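Local coordinates for protein ribulose bisphosphate carboxylase (Pyrococcus horikoshii, PDB 2D69) that probably catalyses carbon dioxide fixation onto ribulose 1,5-bisphosphate, giving two molecules of 3-phosphoglycerate in an archaeal AMP degradation pathway, at residues L224-G229 against M250-V255; I293-L298 against K327-F332; A301-G306 against S335-I340. One frame throughout, in Å; residues are numbered along the deposited sequence.

How the contacts relate
Along the chain, contact 1 comes first: it closes a loop of 20 residues that holds helix 231-244 and joins the turn after strand 222-224 to strand 248-252, neighbouring strands of the catalytic barrel. Contacts 2 and 3 cross, each closing a loop of 28 residues that includes strand 309-311; the two loops overlap, because segments 293-298 and 301-306 both precede 327-332 and 335-340. Both start from helix 295-305; contact 2 packs its first turn on helix 323-334, and contact 3 joins its last turn to the loop that follows that helix. The ring of Phe332 from contact 2 lies against Trp337 of contact 3, while Ile253 of contact 1 packs on Leu298 and Ala302.

Contact 1. Residues L224-G229 against M250-V255; sequences LINITG and MIDIVV
Thr228 and Asp252 make the straightest bond here: the backbone N of Asp252 donates to Thr228 OG1 over 2.9 Å at 170°. The hydroxyl lies beside the backbone N of its own residue (chi1 -57°), which leaves CG2 to rest on Asp252 CB at 3.8 Å. Two backbone bonds follow. Met250 N donates to Ile225 O (2.9 Å), and Met250 O accepts from Ile227 N (3.2 Å). Met250 thus bonds to both neighbours of Asn226, the pattern of a single parallel bridge. The extended Met250 side chain starts near Leu224, CB to CB 4.3 Å, and brings its CE methyl to Asn226 CG at 3.8 Å. Ile227 and Ile251 meet through their CG1 atoms, also 3.8 Å apart, and helix 231-244 packs on both of them. Beyond the pair, the Asp252 side chain reaches Glu189, a predicted magnesium ligand, and His278, a predicted proton acceptor, while the second subunit packs on Thr228 and Asp252. This is a beta-alpha-beta unit at the C-terminal strand ends of a TIM barrel, the end that carries the active site in Rubisco.

Contact 2. Residues I293-L298 against K327-F332; sequences ITMLAL and KRINDF
Leu296 and Ile329 bring two helices close together, their CA atoms only 5.4 Å apart. Segment 293-298 supplies the first turn of helix 295-305, whereas 327-332 comes from within helix 323-334. Thr294 is the N-cap of the first helix: its OG1 accepts from Ala297 N at 3.2 Å.

Ile329 enters beside that first turn. Its CG1 branch is anti to the carbonyl carbon (chi1 -63°), which directs CD1 to Met295, 3.6 Å from that residue's CB, with the two side chains meeting at about a right angle. Nearer its own backbone, Ile329 CG1 lies 4.1 Å from Leu296 CB. Leu296 spreads its two methyls over different partners: CD1 comes within 3.9 Å of Phe332 CB and meets the ring obliquely, while CD2 touches the aliphatic CD of Arg328 at 4.0 Å. Arg328 thus contributes a methylene where the interface turns exposed.

Around the pair, Asp122 of strand 115-124 touches Leu296, and Met295 reaches Arg279, predicted to bind substrate. No hydrogen bond joins the two segments. Thr294 OG1 caps its own helix and also bonds to Leu121 O, and Asn330 ND2 bonds to Thr312 OG1. Between these two segments the contact rests on the fit of methyl and methylene groups, with no directional bond.

Contact 3. Residues A301-G306 against S335-I340; sequences AARMIG and SKWEHI
Arg303 reaches from the last turns of helix 295-305 to Ser335 and Ile340, and its guanidinium carries the hydrogen bonding. NH1 and NH2 together grip one atom, Ser335 O, which lies in the guanidinium plane. Arg303 NH2 to Ser335 O is the shorter at 2.7 Å, nearly along the C=O axis; Arg303 NH1 to the same oxygen is 3.0 Å and tilted from the carbonyl plane. Arg303 NH2 also gives a weak bond to Ile340 O, 2.8 Å away but bent to 126°. With NE bonded to Arg341 O, the group is held against rotation. The chain is extended from CG to NE, with CG anti to the backbone N (chi1 178°), and this gives the reach. Among the other polar groups, Ser335 OG bonds to Phe332 O, and Glu338, in the turn, forms a salt bridge with Arg67 of the third subunit.

A type II' beta turn runs from Trp337 to Ile340, closed by Ile340 N to Trp337 O, and it presents Ile340 O to the arginine. The helix stops in a Schellman motif with Gly306, of positive phi, as its C-prime residue. The contact ties a helix end of the alpha/beta barrel to the loop leading into strand 344-348.

Among the contacts over faces and between apolar groups, Trp337 CE3 lies 3.9 Å above one face of the Arg303 guanidinium, offset toward the rim, and Phe332 makes a cation-pi contact with the same arginine. Alongside the arginine's shaft, Ile340 CG2 packs 3.6 Å from Arg303 CG. Met304 meets the indole at its edge, CE to Trp337 CH2 3.8 Å, while Ile340 CG1 sits over a face of that ring.

Contact 1. Residues L224-G229 against M250-V255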
loop_
_atom_site.group_PDB
_atom_site.type_symbol
_atom_site.label_atom_id
_atom_site.label_comp_id
_atom_site.label_asym_id
_atom_site.label_seq_id
_atom_site.Cartn_x
_atom_site.Cartn_y
_atom_site.Cartn_z
ATOM N N LEU A 224 14.014 -15.222 -26.483
ATOM C CA LEU A 224 15.064 -14.731 -25.659
ATOM C C LEU A 224 15.084 -13.248 -25.861
ATOM O O LEU A 224 15.921 -12.693 -26.580
ATOM C CB LEU A 224 16.401 -15.353 -26.058
ATOM C CG LEU A 224 16.355 -16.886 -26.155
ATOM C CD1 LEU A 224 17.655 -17.403 -26.701
ATOM C CD2 LEU A 224 16.038 -17.564 -24.854
ATOM N N ILE A 225 14.155 -12.602 -25.183
ATOM C CA ILE A 225 13.897 -11.182 -25.329
ATOM C C ILE A 225 14.809 -10.388 -24.453
ATOM O O ILE A 225 14.925 -10.676 -23.261
ATOM C CB ILE A 225 12.390 -10.917 -25.049
ATOM C CG1 ILE A 225 12.057 -9.437 -25.317
ATOM C CG2 ILE A 225 11.977 -11.311 -23.624
ATOM C CD1 ILE A 225 10.609 -9.233 -25.582
ATOM N N ASN A 226 15.465 -9.382 -25.040
ATOM C CA ASN A 226 16.483 -8.587 -24.353
ATOM C C ASN A 226 15.898 -7.519 -23.411
ATOM O O ASN A 226 15.403 -6.507 -23.855
ATOM C CB ASN A 226 17.334 -7.940 -25.395
ATOM C CG ASN A 226 18.582 -7.331 -24.854
ATOM O OD1 ASN A 226 19.451 -6.875 -25.627
ATOM N ND2 ASN A 226 18.761 -7.405 -23.570
ATOM N N ILE A 227 15.957 -7.773 -22.112
ATOM C CA ILE A 227 15.443 -6.866 -21.060
ATOM C C ILE A 227 16.561 -5.996 -20.476
ATOM O O ILE A 227 16.345 -5.240 -19.551
ATOM C CB ILE A 227 14.801 -7.640 -19.919
ATOM C CG1 ILE A 227 15.800 -8.494 -19.158
ATOM C CG2 ILE A 227 13.665 -8.633 -20.449
ATOM C CD1 ILE A 227 15.271 -8.914 -17.762
ATOM N N THR A 228 17.751 -6.132 -21.008
ATOM C CA THR A 228 18.904 -5.383 -20.512
ATOM C C THR A 228 18.576 -3.872 -20.455
ATOM O O THR A 228 17.956 -3.319 -21.368
ATOM C CB THR A 228 20.083 -5.598 -21.428
ATOM O OG1 THR A 228 20.385 -6.977 -21.536
ATOM C CG2 THR A 228 21.350 -4.960 -20.889
ATOM N N GLY A 229 19.007 -3.256 -19.347
ATOM C CA GLY A 229 18.779 -1.870 -19.020
ATOM C C GLY A 229 19.225 -1.560 -17.566
ATOM O O GLY A 229 19.658 -2.443 -16.832
ATOM N N MET A 250 16.520 -12.489 -21.650
ATOM C CA MET A 250 17.899 -12.428 -21.986
ATOM C C MET A 250 18.487 -11.205 -21.286
ATOM O O MET A 250 17.887 -10.122 -21.276
ATOM C CB MET A 250 18.069 -12.279 -23.496
ATOM C CG MET A 250 19.455 -11.664 -23.921
ATOM S SD MET A 250 19.585 -11.738 -25.731
ATOM C CE MET A 250 20.610 -10.403 -25.950
ATOM N N ILE A 251 19.631 -11.392 -20.681
ATOM C CA ILE A 251 20.324 -10.301 -20.026
ATOM C C ILE A 251 21.763 -10.307 -20.532
ATOM O O ILE A 251 22.392 -11.347 -20.557
ATOM C CB ILE A 251 20.284 -10.470 -18.500
ATOM C CG1 ILE A 251 18.835 -10.500 -17.967
ATOM C CG2 ILE A 251 21.013 -9.335 -17.811
ATOM C CD1 ILE A 251 18.722 -10.772 -16.466
ATOM N N ASP A 252 22.257 -9.146 -20.921
ATOM C CA ASP A 252 23.648 -8.895 -21.208
ATOM C C ASP A 252 24.371 -8.773 -19.839
ATOM O O ASP A 252 24.424 -7.698 -19.260
ATOM C CB ASP A 252 23.893 -7.579 -22.001
ATOM C CG ASP A 252 23.226 -7.520 -23.391
ATOM O OD1 ASP A 252 22.781 -8.586 -23.921
ATOM O OD2 ASP A 252 23.111 -6.412 -24.043
ATOM N N ILE A 253 24.883 -9.871 -19.298
ATOM C CA ILE A 253 25.229 -9.882 -17.888
ATOM C C ILE A 253 26.511 -9.181 -17.571
ATOM O O ILE A 253 26.673 -8.763 -16.457
ATOM C CB ILE A 253 25.260 -11.300 -17.262
ATOM C CG1 ILE A 253 26.420 -12.150 -17.808
ATOM C CG2 ILE A 253 23.936 -12.008 -17.457
ATOM C CD1 ILE A 253 26.583 -13.410 -17.090
ATOM N N VAL A 254 27.421 -9.096 -18.517
ATOM C CA VAL A 254 28.684 -8.399 -18.262
ATOM C C VAL A 254 28.496 -6.882 -18.311
ATOM O O VAL A 254 28.987 -6.165 -17.449
ATOM C CB VAL A 254 29.824 -8.855 -19.217
ATOM C CG1 VAL A 254 31.197 -8.090 -18.894
ATOM C CG2 VAL A 254 30.024 -10.315 -19.076
ATOM N N VAL A 255 27.807 -6.394 -19.321
ATOM C CA VAL A 255 27.481 -4.986 -19.435
ATOM C C VAL A 255 26.571 -4.544 -18.265
ATOM O O VAL A 255 26.769 -3.512 -17.677
ATOM C CB VAL A 255 26.692 -4.723 -20.745
ATOM C CG1 VAL A 255 26.260 -3.332 -20.823
ATOM C CG2 VAL A 255 27.531 -5.133 -21.997
#

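Contact 2. Residues I293-L298 against K327-F332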
loop_
_atom_site.group_PDB
_atom_site.type_symbol
_atom_site.label_atom_id
_atom_site.label_comp_id
_atom_site.label_asym_id
_atom_site.label_seq_id
_atom_site.Cartn_x
_atom_site.Cartn_y
_atom_site.Cartn_z
ATOM N N ILE A 293 40.157 -12.087 -16.262
ATOM C CA ILE A 293 39.376 -13.130 -15.630
ATOM C C ILE A 293 38.990 -14.096 -16.741
ATOM O O ILE A 293 38.576 -13.666 -17.819
ATOM C CB ILE A 293 38.128 -12.527 -14.992
ATOM C CG1 ILE A 293 38.467 -11.383 -14.021
ATOM C CG2 ILE A 293 37.304 -13.605 -14.255
ATOM C CD1 ILE A 293 37.203 -10.681 -13.543
ATOM N N THR A 294 39.122 -15.397 -16.497
ATOM C CA THR A 294 38.820 -16.364 -17.550
ATOM C C THR A 294 37.329 -16.499 -17.730
ATOM O O THR A 294 36.563 -16.212 -16.819
ATOM C CB THR A 294 39.373 -17.735 -17.218
ATOM O OG1 THR A 294 38.755 -18.213 -16.006
ATOM C CG2 THR A 294 40.881 -17.695 -16.956
ATOM N N MET A 295 36.920 -16.966 -18.913
ATOM C CA MET A 295 35.526 -17.240 -19.209
ATOM C C MET A 295 35.001 -18.329 -18.271
ATOM O O MET A 295 33.832 -18.311 -17.919
ATOM C CB MET A 295 35.280 -17.646 -20.690
ATOM C CG MET A 295 33.783 -17.845 -21.038
ATOM S SD MET A 295 32.840 -16.304 -20.833
ATOM C CE MET A 295 31.364 -16.874 -20.096
ATOM N N LEU A 296 35.873 -19.253 -17.856
ATOM C CA LEU A 296 35.490 -20.324 -16.933
ATOM C C LEU A 296 35.012 -19.762 -15.570
ATOM O O LEU A 296 33.996 -20.208 -15.025
ATOM C CB LEU A 296 36.652 -21.284 -16.715
ATOM C CG LEU A 296 36.466 -22.324 -15.593
ATOM C CD1 LEU A 296 35.254 -23.185 -15.937
ATOM C CD2 LEU A 296 37.709 -23.198 -15.452
ATOM N N ALA A 297 35.727 -18.759 -15.057
ATOM C CA ALA A 297 35.396 -18.165 -13.762
ATOM C C ALA A 297 34.106 -17.360 -13.836
ATOM O O ALA A 297 33.244 -17.439 -12.976
ATOM C CB ALA A 297 36.539 -17.294 -13.271
ATOM N N LEU A 298 33.984 -16.590 -14.906
ATOM C CA LEU A 298 32.783 -15.836 -15.191
ATOM C C LEU A 298 31.629 -16.778 -15.270
ATOM O O LEU A 298 30.606 -16.542 -14.662
ATOM C CB LEU A 298 32.918 -15.142 -16.513
ATOM C CG LEU A 298 32.204 -13.849 -16.796
ATOM C CD1 LEU A 298 32.823 -13.202 -18.062
ATOM C CD2 LEU A 298 30.738 -14.099 -17.028
ATOM N N LYS A 327 35.625 -26.629 -24.437
ATOM C CA LYS A 327 35.182 -27.905 -23.918
ATOM C C LYS A 327 35.277 -27.926 -22.375
ATOM O O LYS A 327 34.436 -28.501 -21.738
ATOM C CB LYS A 327 35.996 -29.052 -24.525
ATOM C CG LYS A 327 35.452 -30.436 -24.144
ATOM C CD LYS A 327 34.002 -30.657 -24.714
ATOM C CE LYS A 327 33.548 -32.147 -24.652
ATOM N NZ LYS A 327 33.543 -32.693 -23.240
ATOM N N ARG A 328 36.299 -27.300 -21.794
ATOM C CA ARG A 328 36.421 -27.201 -20.352
ATOM C C ARG A 328 35.210 -26.425 -19.776
ATOM O O ARG A 328 34.561 -26.884 -18.826
ATOM C CB ARG A 328 37.741 -26.515 -19.955
ATOM C CG ARG A 328 38.046 -26.507 -18.439
ATOM C CD ARG A 328 39.336 -25.744 -18.016
ATOM N NE ARG A 328 40.313 -25.747 -19.102
ATOM C CZ ARG A 328 41.067 -26.793 -19.459
ATOM N NH1 ARG A 328 40.986 -27.941 -18.785
ATOM N NH2 ARG A 328 41.922 -26.689 -20.487
ATOM N N ILE A 329 34.892 -25.289 -20.387
ATOM C CA ILE A 329 33.785 -24.491 -19.915
ATOM C C ILE A 329 32.478 -25.257 -19.990
ATOM O O ILE A 329 31.714 -25.251 -19.012
ATOM C CB ILE A 329 33.697 -23.174 -20.644
ATOM C CG1 ILE A 329 34.971 -22.372 -20.346
ATOM C CG2 ILE A 329 32.469 -22.375 -20.166
ATOM C CD1 ILE A 329 35.237 -21.242 -21.270
ATOM N N ASN A 330 32.200 -25.899 -21.123
ATOM C CA ASN A 330 30.925 -26.596 -21.289
ATOM C C ASN A 330 30.804 -27.749 -20.305
ATOM O O ASN A 330 29.713 -27.998 -19.787
ATOM C CB ASN A 330 30.743 -27.166 -22.714
ATOM C CG ASN A 330 30.434 -26.089 -23.794
ATOM O OD1 ASN A 330 30.107 -26.439 -24.939
ATOM N ND2 ASN A 330 30.556 -24.811 -23.455
ATOM N N ASP A 331 31.926 -28.464 -20.092
ATOM C CA ASP A 331 31.976 -29.593 -19.178
ATOM C C ASP A 331 31.615 -29.132 -17.771
ATOM O O ASP A 331 30.837 -29.765 -17.091
ATOM C CB ASP A 331 33.384 -30.243 -19.144
ATOM C CG ASP A 331 33.666 -31.122 -20.374
ATOM O OD1 ASP A 331 34.801 -31.640 -20.467
ATOM O OD2 ASP A 331 32.838 -31.335 -21.290
ATOM N N PHE A 332 32.215 -28.036 -17.341
ATOM C CA PHE A 332 31.827 -27.409 -16.089
ATOM C C PHE A 332 30.346 -27.025 -16.056
ATOM O O PHE A 332 29.639 -27.385 -15.136
ATOM C CB PHE A 332 32.654 -26.155 -15.792
ATOM C CG PHE A 332 32.002 -25.301 -14.775
ATOM C CD1 PHE A 332 31.972 -25.725 -13.435
ATOM C CD2 PHE A 332 31.286 -24.150 -15.148
ATOM C CE1 PHE A 332 31.253 -24.995 -12.483
ATOM C CE2 PHE A 332 30.592 -23.398 -14.185
ATOM C CZ PHE A 332 30.581 -23.827 -12.847
#

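Contact 3. Residues A301-G306 against S335-I340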
loop_
_atom_site.group_PDB
_atom_site.type_symbol
_atom_site.label_atom_id
_atom_site.label_comp_id
_atom_site.label_asym_id
_atom_site.label_seq_id
_atom_site.Cartn_x
_atom_site.Cartn_y
_atom_site.Cartn_z
ATOM N N ALA A 301 30.658 -18.151 -11.725
ATOM C CA ALA A 301 29.831 -17.151 -11.056
ATOM C C ALA A 301 28.417 -17.115 -11.615
ATOM O O ALA A 301 27.436 -17.088 -10.855
ATOM C CB ALA A 301 30.476 -15.795 -11.141
ATOM N N ALA A 302 28.284 -17.121 -12.945
ATOM C CA ALA A 302 26.984 -16.924 -13.530
ATOM C C ALA A 302 26.099 -18.151 -13.237
ATOM O O ALA A 302 24.877 -17.993 -13.045
ATOM C CB ALA A 302 27.105 -16.668 -15.069
ATOM N N ARG A 303 26.692 -19.359 -13.245
ATOM C CA ARG A 303 25.946 -20.579 -12.914
ATOM C C ARG A 303 25.500 -20.585 -11.437
ATOM O O ARG A 303 24.394 -21.011 -11.101
ATOM C CB ARG A 303 26.801 -21.803 -13.219
ATOM C CG ARG A 303 26.122 -23.106 -12.853
ATOM C CD ARG A 303 26.770 -24.348 -13.406
ATOM N NE ARG A 303 26.025 -25.501 -12.956
ATOM C CZ ARG A 303 26.501 -26.730 -12.816
ATOM N NH1 ARG A 303 27.776 -26.998 -13.117
ATOM N NH2 ARG A 303 25.699 -27.709 -12.390
ATOM N N MET A 304 26.372 -20.096 -10.550
ATOM C CA MET A 304 26.116 -20.151 -9.133
ATOM C C MET A 304 24.946 -19.224 -8.781
ATOM O O MET A 304 23.961 -19.674 -8.139
ATOM C CB MET A 304 27.441 -19.803 -8.398
ATOM C CG MET A 304 27.434 -19.782 -6.872
ATOM S SD MET A 304 29.134 -19.344 -6.115
ATOM C CE MET A 304 29.997 -19.511 -7.435
ATOM N N ILE A 305 24.998 -17.986 -9.270
ATOM C CA ILE A 305 23.869 -17.089 -9.162
ATOM C C ILE A 305 22.679 -17.753 -9.808
ATOM O O ILE A 305 21.602 -17.931 -9.211
ATOM C CB ILE A 305 24.181 -15.700 -9.810
ATOM C CG1 ILE A 305 25.238 -14.990 -8.987
ATOM C CG2 ILE A 305 22.905 -14.849 -9.806
ATOM C CD1 ILE A 305 25.961 -13.880 -9.716
ATOM N N GLY A 306 22.868 -18.180 -11.049
ATOM C CA GLY A 306 21.830 -18.951 -11.689
ATOM C C GLY A 306 21.323 -18.545 -13.042
ATOM O O GLY A 306 20.115 -18.468 -13.213
ATOM N N SER A 335 28.334 -30.098 -15.499
ATOM C CA SER A 335 28.760 -31.038 -14.479
ATOM C C SER A 335 27.842 -30.952 -13.262
ATOM O O SER A 335 27.202 -29.923 -13.004
ATOM C CB SER A 335 30.199 -30.747 -14.002
ATOM O OG SER A 335 30.231 -29.484 -13.360
ATOM N N LYS A 336 27.746 -32.076 -12.564
ATOM C CA LYS A 336 27.123 -32.167 -11.267
ATOM C C LYS A 336 27.915 -31.284 -10.301
ATOM O O LYS A 336 29.115 -31.318 -10.303
ATOM C CB LYS A 336 27.105 -33.623 -10.817
ATOM C CG LYS A 336 25.844 -34.044 -10.020
ATOM C CD LYS A 336 25.687 -33.233 -8.718
ATOM C CE LYS A 336 24.558 -33.769 -7.769
ATOM N NZ LYS A 336 24.742 -33.290 -6.398
ATOM N N TRP A 337 27.215 -30.438 -9.524
ATOM C CA TRP A 337 27.855 -29.493 -8.644
ATOM C C TRP A 337 26.913 -29.211 -7.500
ATOM O O TRP A 337 26.216 -28.193 -7.477
ATOM C CB TRP A 337 28.159 -28.200 -9.390
ATOM C CG TRP A 337 29.032 -27.287 -8.664
ATOM C CD1 TRP A 337 29.950 -27.635 -7.740
ATOM C CD2 TRP A 337 29.134 -25.860 -8.812
ATOM N NE1 TRP A 337 30.624 -26.524 -7.297
ATOM C CE2 TRP A 337 30.141 -25.422 -7.935
ATOM C CE3 TRP A 337 28.486 -24.908 -9.606
ATOM C CZ2 TRP A 337 30.536 -24.084 -7.836
ATOM C CZ3 TRP A 337 28.859 -23.571 -9.495
ATOM C CH2 TRP A 337 29.879 -23.171 -8.592
ATOM N N GLU A 338 26.887 -30.148 -6.557
ATOM C CA GLU A 338 25.959 -30.120 -5.449
ATOM C C GLU A 338 24.526 -29.878 -5.932
ATOM O O GLU A 338 24.076 -30.547 -6.840
ATOM C CB GLU A 338 26.401 -29.083 -4.406
ATOM C CG GLU A 338 27.855 -29.222 -3.910
ATOM C CD GLU A 338 28.112 -30.387 -2.956
ATOM O OE1 GLU A 338 27.198 -31.133 -2.669
ATOM O OE2 GLU A 338 29.237 -30.553 -2.490
ATOM N N HIS A 339 23.824 -28.932 -5.313
ATOM C CA HIS A 339 22.428 -28.571 -5.666
ATOM C C HIS A 339 22.291 -27.623 -6.904
ATOM O O HIS A 339 21.150 -27.324 -7.327
ATOM C CB HIS A 339 21.744 -27.858 -4.477
ATOM C CG HIS A 339 22.488 -26.638 -4.027
ATOM N ND1 HIS A 339 23.714 -26.724 -3.416
ATOM C CD2 HIS A 339 22.242 -25.313 -4.194
ATOM C CE1 HIS A 339 24.188 -25.507 -3.185
ATOM N NE2 HIS A 339 23.315 -24.631 -3.646
ATOM N N ILE A 340 23.415 -27.128 -7.434
ATOM C CA ILE A 340 23.384 -26.223 -8.571
ATOM C C ILE A 340 23.038 -26.966 -9.867
ATOM O O ILE A 340 23.769 -27.826 -10.329
ATOM C CB ILE A 340 24.673 -25.523 -8.721
ATOM C CG1 ILE A 340 25.086 -24.833 -7.397
ATOM C CG2 ILE A 340 24.629 -24.549 -9.854
ATOM C CD1 ILE A 340 24.208 -23.730 -6.905
#